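Local atomic coordinates of putative GH105 family protein (Salmonella enterica subsp. enterica serovar Paratyphi A, PDB entry 3QWT), a protein that is of unknown function but has an alpha/alpha-toroid fold and, as a possible member of family GH105, probably hydrolyses glycosidic bonds. Residues Gly61-Glu66 / Ala97-Glu102; Gly72-Tyr77 / Phe115-Tyr120. All coordinates share one frame; numbering follows the deposited sequence.

Interaction 1 (Gly61-Glu66 / Ala97-Glu102); sequences GWAGWE and ADRFAE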
ATOM      1  N   GLY A  61       1.745 -43.861  29.037  1.00 42.13           N
ATOM      2  CA  GLY A  61       2.308 -43.065  30.121  1.00 43.53           C
ATOM      3  C   GLY A  61       2.712 -41.653  29.676  1.00 48.72           C
ATOM      4  O   GLY A  61       2.962 -41.400  28.492  1.00 42.05           O
ATOM      5  N   TRP A  62       2.793 -40.734  30.633  1.00 42.26           N
ATOM      6  CA  TRP A  62       3.056 -39.333  30.336  1.00 35.63           C
ATOM      7  C   TRP A  62       4.497 -39.063  29.903  1.00 38.62           C
ATOM      8  O   TRP A  62       4.754 -38.188  29.061  1.00 34.06           O
ATOM      9  CB  TRP A  62       2.686 -38.459  31.539  1.00 41.33           C
ATOM     10  CG  TRP A  62       2.688 -36.950  31.259  1.00 44.07           C
ATOM     11  CD1 TRP A  62       3.294 -35.972  32.009  1.00 40.49           C
ATOM     12  CD2 TRP A  62       2.044 -36.276  30.174  1.00 38.12           C
ATOM     13  NE1 TRP A  62       3.059 -34.734  31.450  1.00 37.41           N
ATOM     14  CE2 TRP A  62       2.305 -34.896  30.321  1.00 36.76           C
ATOM     15  CE3 TRP A  62       1.279 -36.704  29.088  1.00 38.70           C
ATOM     16  CZ2 TRP A  62       1.830 -33.948  29.420  1.00 38.89           C
ATOM     17  CZ3 TRP A  62       0.812 -35.762  28.193  1.00 42.09           C
ATOM     18  CH2 TRP A  62       1.084 -34.398  28.366  1.00 40.72           C
ATOM     19  N   ALA A  63       5.437 -39.822  30.456  1.00 40.40           N
ATOM     20  CA  ALA A  63       6.843 -39.555  30.182  1.00 48.37           C
ATOM     21  C   ALA A  63       7.271 -39.931  28.758  1.00 56.12           C
ATOM     22  O   ALA A  63       8.459 -39.897  28.435  1.00 61.92           O
ATOM     23  CB  ALA A  63       7.732 -40.228  31.216  1.00 41.32           C
ATOM     24  N   GLY A  64       6.307 -40.261  27.901  1.00 48.32           N
ATOM     25  CA  GLY A  64       6.616 -40.645  26.533  1.00 35.62           C
ATOM     26  C   GLY A  64       6.578 -39.497  25.527  1.00 37.10           C
ATOM     27  O   GLY A  64       6.166 -38.384  25.842  1.00 34.68           O
ATOM     28  N   TRP A  65       7.019 -39.785  24.308  1.00 32.86           N
ATOM     29  CA  TRP A  65       6.917 -38.850  23.202  1.00 39.72           C
ATOM     30  C   TRP A  65       6.257 -39.487  21.984  1.00 36.84           C
ATOM     31  O   TRP A  65       6.910 -40.177  21.200  1.00 41.29           O
ATOM     32  CB  TRP A  65       8.305 -38.334  22.822  1.00 38.57           C
ATOM     33  CG  TRP A  65       8.324 -37.215  21.783  1.00 36.06           C
ATOM     34  CD1 TRP A  65       7.366 -36.922  20.841  1.00 36.36           C
ATOM     35  CD2 TRP A  65       9.369 -36.240  21.606  1.00 37.29           C
ATOM     36  NE1 TRP A  65       7.761 -35.826  20.083  1.00 34.79           N
ATOM     37  CE2 TRP A  65       8.986 -35.397  20.533  1.00 33.88           C
ATOM     38  CE3 TRP A  65      10.600 -36.014  22.238  1.00 34.19           C
ATOM     39  CZ2 TRP A  65       9.787 -34.345  20.090  1.00 34.13           C
ATOM     40  CZ3 TRP A  65      11.395 -34.961  21.800  1.00 31.01           C
ATOM     41  CH2 TRP A  65      10.989 -34.144  20.732  1.00 33.20           C
ATOM     42  N   GLU A  66       4.960 -39.269  21.831  1.00 41.14           N
ATOM     43  CA  GLU A  66       4.312 -39.530  20.550  1.00 51.69           C
ATOM     44  C   GLU A  66       3.047 -38.704  20.332  1.00 47.09           C
ATOM     45  O   GLU A  66       2.745 -37.792  21.098  1.00 51.58           O
ATOM     46  CB  GLU A  66       4.019 -41.011  20.331  1.00 61.20           C
ATOM     47  CG  GLU A  66       3.880 -41.326  18.842  1.00 59.53           C
ATOM     48  CD  GLU A  66       3.128 -42.579  18.607  1.00 66.04           C
ATOM     49  OE1 GLU A  66       3.426 -43.278  17.620  1.00 70.08           O
ATOM     50  OE2 GLU A  66       2.231 -42.872  19.418  1.00 74.76           O
ATOM     51  N   ALA A  97      10.456 -29.603  28.780  1.00 30.51           N
ATOM     52  CA  ALA A  97      11.794 -29.546  29.353  1.00 31.37           C
ATOM     53  C   ALA A  97      12.339 -30.969  29.552  1.00 39.70           C
ATOM     54  O   ALA A  97      13.477 -31.290  29.180  1.00 40.55           O
ATOM     55  CB  ALA A  97      11.774 -28.779  30.658  1.00 30.26           C
ATOM     56  N   ASP A  98      11.506 -31.831  30.112  1.00 36.27           N
ATOM     57  CA  ASP A  98      11.895 -33.213  30.335  1.00 34.73           C
ATOM     58  C   ASP A  98      12.262 -33.906  29.027  1.00 32.50           C
ATOM     59  O   ASP A  98      13.290 -34.573  28.942  1.00 32.16           O
ATOM     60  CB  ASP A  98      10.768 -33.982  31.039  1.00 42.82           C
ATOM     61  CG  ASP A  98      10.547 -33.521  32.475  1.00 44.58           C
ATOM     62  OD1 ASP A  98      11.412 -32.790  33.016  1.00 46.05           O
ATOM     63  OD2 ASP A  98       9.515 -33.901  33.065  1.00 42.56           O
ATOM     64  N   ARG A  99      11.426 -33.760  28.007  1.00 30.58           N
ATOM     65  CA  ARG A  99      11.671 -34.459  26.752  1.00 34.61           C
ATOM     66  C   ARG A  99      12.924 -33.905  26.080  1.00 36.61           C
ATOM     67  O   ARG A  99      13.681 -34.625  25.428  1.00 37.46           O
ATOM     68  CB  ARG A  99      10.478 -34.308  25.809  1.00 37.21           C
ATOM     69  CG  ARG A  99       9.157 -34.863  26.318  1.00 37.41           C
ATOM     70  CD  ARG A  99       9.144 -36.381  26.372  1.00 33.50           C
ATOM     71  NE  ARG A  99       9.887 -36.916  27.503  1.00 35.48           N
ATOM     72  CZ  ARG A  99       9.421 -36.983  28.751  1.00 39.17           C
ATOM     73  NH1 ARG A  99      10.171 -37.496  29.718  1.00 35.97           N
ATOM     74  NH2 ARG A  99       8.213 -36.526  29.035  1.00 40.13           N
ATOM     75  N   PHE A 100      13.132 -32.607  26.226  1.00 34.48           N
ATOM     76  CA  PHE A 100      14.227 -31.970  25.533  1.00 38.07           C
ATOM     77  C   PHE A 100      15.554 -32.321  26.199  1.00 40.46           C
ATOM     78  O   PHE A 100      16.532 -32.601  25.506  1.00 37.51           O
ATOM     79  CB  PHE A 100      14.017 -30.451  25.413  1.00 41.21           C
ATOM     80  CG  PHE A 100      12.958 -30.059  24.418  1.00 34.16           C
ATOM     81  CD1 PHE A 100      12.425 -30.990  23.542  1.00 35.97           C
ATOM     82  CD2 PHE A 100      12.489 -28.758  24.365  1.00 34.43           C
ATOM     83  CE1 PHE A 100      11.445 -30.630  22.628  1.00 38.68           C
ATOM     84  CE2 PHE A 100      11.506 -28.393  23.449  1.00 37.15           C
ATOM     85  CZ  PHE A 100      10.984 -29.334  22.580  1.00 35.91           C
ATOM     86  N   ALA A 101      15.585 -32.333  27.532  1.00 40.17           N
ATOM     87  CA  ALA A 101      16.770 -32.828  28.238  1.00 40.82           C
ATOM     88  C   ALA A 101      17.125 -34.251  27.792  1.00 37.87           C
ATOM     89  O   ALA A 101      18.292 -34.560  27.544  1.00 37.17           O
ATOM     90  CB  ALA A 101      16.587 -32.763  29.758  1.00 38.03           C
ATOM     91  N   GLU A 102      16.128 -35.118  27.682  1.00 33.16           N
ATOM     92  CA  GLU A 102      16.390 -36.474  27.210  1.00 42.02           C
ATOM     93  C   GLU A 102      17.057 -36.455  25.851  1.00 40.85           C
ATOM     94  O   GLU A 102      18.015 -37.178  25.608  1.00 44.67           O
ATOM     95  CB  GLU A 102      15.101 -37.282  27.125  1.00 41.78           C
ATOM     96  CG  GLU A 102      14.585 -37.728  28.468  1.00 42.15           C
ATOM     97  CD  GLU A 102      13.131 -38.127  28.394  1.00 45.22           C
ATOM     98  OE1 GLU A 102      12.564 -38.068  27.286  1.00 47.16           O
ATOM     99  OE2 GLU A 102      12.555 -38.491  29.434  1.00 40.29           O
TER
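R99 reaches from helix 86-102 to the turn of segment 61-66, and its guanidinium lies under a backbone oxygen: A63 O stands over the centre of one face, 3.1 Å from R99 CZ. No N-H points at that oxygen, so the carbonyl oxygen meets the flat cation face-on without a hydrogen bond. NE and NH1 point in the guanidinium plane, where R99 grips E102 side-on, NE to OE1 at 2.9 Å and NH1 to OE2 at 2.6 Å, both nearly straight at 170°. This salt bridge, one helical turn along, fixes the rotation of the guanidinium. The bend at chi2 (-70°) puts R99 CD 3.6 Å from G64 O, and a second bend at chi3 turns the guanidinium under the turn. In the alpha/alpha toroid, the contact ties the loop before helix 67-83, with its type I turn G61-G64, to the C-terminal turns of helix 86-102. W65 and R99 run alongside one another, pointing opposite ways, with W65 CE3 4.0 Å from R99 CB, while W65 CH2 meets the edge of the F100 ring at CE1, also 4.0 Å away. The indole NE1 is bonded to T111 O, and W95 packs edge-to-face with W65 and makes a cation-pi contact with R99.

Interaction 2 (Gly72-Tyr77 / Phe115-Tyr120); sequences GLYGMY and FLTLAY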
ATOM      1  N   GLY A  72      -2.575 -34.641  23.974  1.00 32.93           N
ATOM      2  CA  GLY A  72      -2.636 -34.286  25.383  1.00 33.70           C
ATOM      3  C   GLY A  72      -2.241 -32.840  25.662  1.00 34.53           C
ATOM      4  O   GLY A  72      -2.976 -32.095  26.305  1.00 38.32           O
ATOM      5  N   LEU A  73      -1.074 -32.432  25.173  1.00 34.28           N
ATOM      6  CA  LEU A  73      -0.605 -31.071  25.422  1.00 39.69           C
ATOM      7  C   LEU A  73      -1.581 -30.023  24.858  1.00 36.28           C
ATOM      8  O   LEU A  73      -1.755 -28.948  25.428  1.00 34.62           O
ATOM      9  CB  LEU A  73       0.811 -30.861  24.852  1.00 37.25           C
ATOM     10  CG  LEU A  73       1.948 -31.719  25.454  1.00 38.75           C
ATOM     11  CD1 LEU A  73       3.085 -31.921  24.448  1.00 32.66           C
ATOM     12  CD2 LEU A  73       2.492 -31.130  26.766  1.00 30.32           C
ATOM     13  N   TYR A  74      -2.211 -30.330  23.733  1.00 30.58           N
ATOM     14  CA  TYR A  74      -3.078 -29.348  23.081  1.00 35.39           C
ATOM     15  C   TYR A  74      -4.348 -29.128  23.908  1.00 36.27           C
ATOM     16  O   TYR A  74      -4.771 -27.993  24.144  1.00 33.06           O
ATOM     17  CB  TYR A  74      -3.411 -29.819  21.670  1.00 36.56           C
ATOM     18  CG  TYR A  74      -4.056 -28.799  20.779  1.00 38.56           C
ATOM     19  CD1 TYR A  74      -3.545 -27.515  20.676  1.00 38.44           C
ATOM     20  CD2 TYR A  74      -5.160 -29.135  20.004  1.00 41.28           C
ATOM     21  CE1 TYR A  74      -4.127 -26.583  19.843  1.00 41.97           C
ATOM     22  CE2 TYR A  74      -5.747 -28.218  19.168  1.00 45.64           C
ATOM     23  CZ  TYR A  74      -5.225 -26.936  19.087  1.00 46.73           C
ATOM     24  OH  TYR A  74      -5.806 -26.012  18.250  1.00 41.36           O
ATOM     25  N   GLY A  75      -4.941 -30.223  24.373  1.00 40.37           N
ATOM     26  CA  GLY A  75      -6.099 -30.136  25.242  1.00 36.45           C
ATOM     27  C   GLY A  75      -5.789 -29.313  26.482  1.00 35.34           C
ATOM     28  O   GLY A  75      -6.545 -28.421  26.852  1.00 34.21           O
HETATM   29  N   MSE A  76      -4.666 -29.614  27.126  1.00 43.29           N
HETATM   30  CA  MSE A  76      -4.193 -28.812  28.251  1.00 43.02           C
HETATM   31  C   MSE A  76      -4.018 -27.352  27.856  1.00 41.94           C
HETATM   32  O   MSE A  76      -4.439 -26.446  28.588  1.00 38.51           O
HETATM   33  CB  MSE A  76      -2.860 -29.351  28.770  1.00 41.11           C
HETATM   34  CG  MSE A  76      -2.966 -30.679  29.494  1.00 49.56           C
HETATM   35 SE   MSE A  76      -1.223 -31.245  30.209  0.84 65.49          SE
HETATM   36  CE  MSE A  76      -1.744 -33.007  30.861  1.00 68.61           C
ATOM     37  N   TYR A  77      -3.391 -27.118  26.703  1.00 39.54           N
ATOM     38  CA  TYR A  77      -3.116 -25.746  26.295  1.00 39.33           C
ATOM     39  C   TYR A  77      -4.424 -24.980  26.215  1.00 36.60           C
ATOM     40  O   TYR A  77      -4.539 -23.878  26.740  1.00 37.00           O
ATOM     41  CB  TYR A  77      -2.362 -25.645  24.962  1.00 37.46           C
ATOM     42  CG  TYR A  77      -2.128 -24.197  24.619  1.00 36.49           C
ATOM     43  CD1 TYR A  77      -1.185 -23.457  25.319  1.00 37.99           C
ATOM     44  CD2 TYR A  77      -2.900 -23.546  23.659  1.00 34.48           C
ATOM     45  CE1 TYR A  77      -0.988 -22.110  25.054  1.00 42.86           C
ATOM     46  CE2 TYR A  77      -2.710 -22.187  23.389  1.00 35.40           C
ATOM     47  CZ  TYR A  77      -1.749 -21.483  24.094  1.00 41.09           C
ATOM     48  OH  TYR A  77      -1.537 -20.148  23.851  1.00 47.08           O
ATOM     49  N   PHE A 115       4.500 -30.126  18.533  1.00 27.92           N
ATOM     50  CA  PHE A 115       5.029 -28.811  18.169  1.00 33.42           C
ATOM     51  C   PHE A 115       3.955 -27.750  17.953  1.00 34.32           C
ATOM     52  O   PHE A 115       4.227 -26.547  18.043  1.00 28.94           O
ATOM     53  CB  PHE A 115       6.050 -28.916  17.045  1.00 37.74           C
ATOM     54  CG  PHE A 115       7.276 -29.667  17.460  1.00 40.79           C
ATOM     55  CD1 PHE A 115       8.219 -29.062  18.276  1.00 43.01           C
ATOM     56  CD2 PHE A 115       7.443 -31.001  17.109  1.00 40.46           C
ATOM     57  CE1 PHE A 115       9.335 -29.761  18.694  1.00 47.93           C
ATOM     58  CE2 PHE A 115       8.557 -31.705  17.521  1.00 45.78           C
ATOM     59  CZ  PHE A 115       9.507 -31.087  18.315  1.00 46.94           C
ATOM     60  N   LEU A 116       2.727 -28.216  17.728  1.00 32.85           N
ATOM     61  CA  LEU A 116       1.562 -27.360  17.784  1.00 30.82           C
ATOM     62  C   LEU A 116       1.523 -26.587  19.113  1.00 30.99           C
ATOM     63  O   LEU A 116       1.395 -25.366  19.128  1.00 29.88           O
ATOM     64  CB  LEU A 116       0.285 -28.192  17.595  1.00 27.31           C
ATOM     65  CG  LEU A 116      -1.040 -27.445  17.779  1.00 30.89           C
ATOM     66  CD1 LEU A 116      -1.086 -26.172  16.960  1.00 28.54           C
ATOM     67  CD2 LEU A 116      -2.221 -28.348  17.403  1.00 34.15           C
ATOM     68  N   THR A 117       1.646 -27.298  20.230  1.00 25.73           N
ATOM     69  CA  THR A 117       1.562 -26.640  21.534  1.00 25.21           C
ATOM     70  C   THR A 117       2.799 -25.794  21.825  1.00 33.26           C
ATOM     71  O   THR A 117       2.708 -24.702  22.401  1.00 32.07           O
ATOM     72  CB  THR A 117       1.319 -27.659  22.645  1.00 27.03           C
ATOM     73  OG1 THR A 117       0.087 -28.341  22.385  1.00 33.58           O
ATOM     74  CG2 THR A 117       1.243 -26.986  24.009  1.00 29.65           C
ATOM     75  N   LEU A 118       3.955 -26.293  21.407  1.00 26.87           N
ATOM     76  CA  LEU A 118       5.185 -25.552  21.581  1.00 34.20           C
ATOM     77  C   LEU A 118       5.101 -24.222  20.831  1.00 36.27           C
ATOM     78  O   LEU A 118       5.580 -23.180  21.315  1.00 29.43           O
ATOM     79  CB  LEU A 118       6.376 -26.360  21.073  1.00 22.88           C
ATOM     80  CG  LEU A 118       7.710 -25.741  21.488  1.00 24.83           C
ATOM     81  CD1 LEU A 118       7.905 -25.728  23.023  1.00 26.97           C
ATOM     82  CD2 LEU A 118       8.869 -26.430  20.770  1.00 18.35           C
ATOM     83  N   ALA A 119       4.484 -24.265  19.654  1.00 27.11           N
ATOM     84  CA  ALA A 119       4.339 -23.053  18.863  1.00 31.76           C
ATOM     85  C   ALA A 119       3.604 -22.005  19.678  1.00 30.62           C
ATOM     86  O   ALA A 119       4.025 -20.857  19.736  1.00 31.23           O
ATOM     87  CB  ALA A 119       3.615 -23.323  17.523  1.00 25.62           C
ATOM     88  N   TYR A 120       2.519 -22.410  20.326  1.00 30.29           N
ATOM     89  CA  TYR A 120       1.754 -21.482  21.140  1.00 29.00           C
ATOM     90  C   TYR A 120       2.566 -20.990  22.337  1.00 32.56           C
ATOM     91  O   TYR A 120       2.464 -19.838  22.736  1.00 34.13           O
ATOM     92  CB  TYR A 120       0.468 -22.127  21.637  1.00 24.76           C
ATOM     93  CG  TYR A 120      -0.690 -22.041  20.675  1.00 31.93           C
ATOM     94  CD1 TYR A 120      -1.074 -23.150  19.908  1.00 29.35           C
ATOM     95  CD2 TYR A 120      -1.403 -20.854  20.523  1.00 30.85           C
ATOM     96  CE1 TYR A 120      -2.148 -23.077  19.029  1.00 29.61           C
ATOM     97  CE2 TYR A 120      -2.474 -20.773  19.644  1.00 32.02           C
ATOM     98  CZ  TYR A 120      -2.843 -21.891  18.900  1.00 32.54           C
ATOM     99  OH  TYR A 120      -3.903 -21.818  18.027  1.00 34.89           O
TER
HETATM  100  O   HOH W   1      -4.570 -23.953  16.813  1.00 37.00           O
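T117 is the small knob at the middle of this helix pair, pressed against the backbone of L73 and Y74 and bordered by the side chain of Y77. Its OG1 lies 3.4 Å from L73 C, and its CG2 packs 4.0 Å from Y77 CB. The hydroxyl is also near Y74 N, but the angle is too poor for a hydrogen bond. T117 and Y74 have the nearest CA pair; the axes of the short segments come within 8.7 Å at 35°, consistent with so small a residue here. L116 sets its CD2 methyl squarely over the Y74 ring, 3.5 Å from the centroid and 10° off the normal, a CH-pi contact. Y77, with CG anti to its backbone N (chi1 180°), stretches across to the other helix, where Y120 CB covers its face toward the rim, 3.4 Å from Y77 CZ. The two phenol rings, their planes roughly aligned, are displaced so far that they hardly overlap, and Y77 CE2 sits over the rim of the Y120 face. A water bridges the phenol oxygens of Y74 and Y120, 2.8 Å from Y74 OH; D243 gives Y74 OH a second partner. L116 also packs against helix 170-184. Buried, roughly parallel packing between helices 67-83 and 114-125, separated in sequence by helix 86-102, is in keeping with the repeated helical hairpins of an alpha/alpha toroid.

In the fold
Interactions 1 and 2 lie about 14 Å apart, centre to centre, on the same side of the chain's centre, with interaction 1 farther out. Their segments alternate along the chain: the loop 61-66, then helix 67-83, helix 86-102 and helix 114-125, so neither contact closes before the other begins. The two are also in direct touch. W65 CZ2 packs 3.7 Å from F115 CZ, W62 rests on L73 and M76, and F100 meets L118. Three successive helices and the loop leading into them thus pack continuously against one another within the toroid. F100 O, at the outer contact, is hydrogen-bonded to R23 of a second subunit, while no other chain touches the inner one.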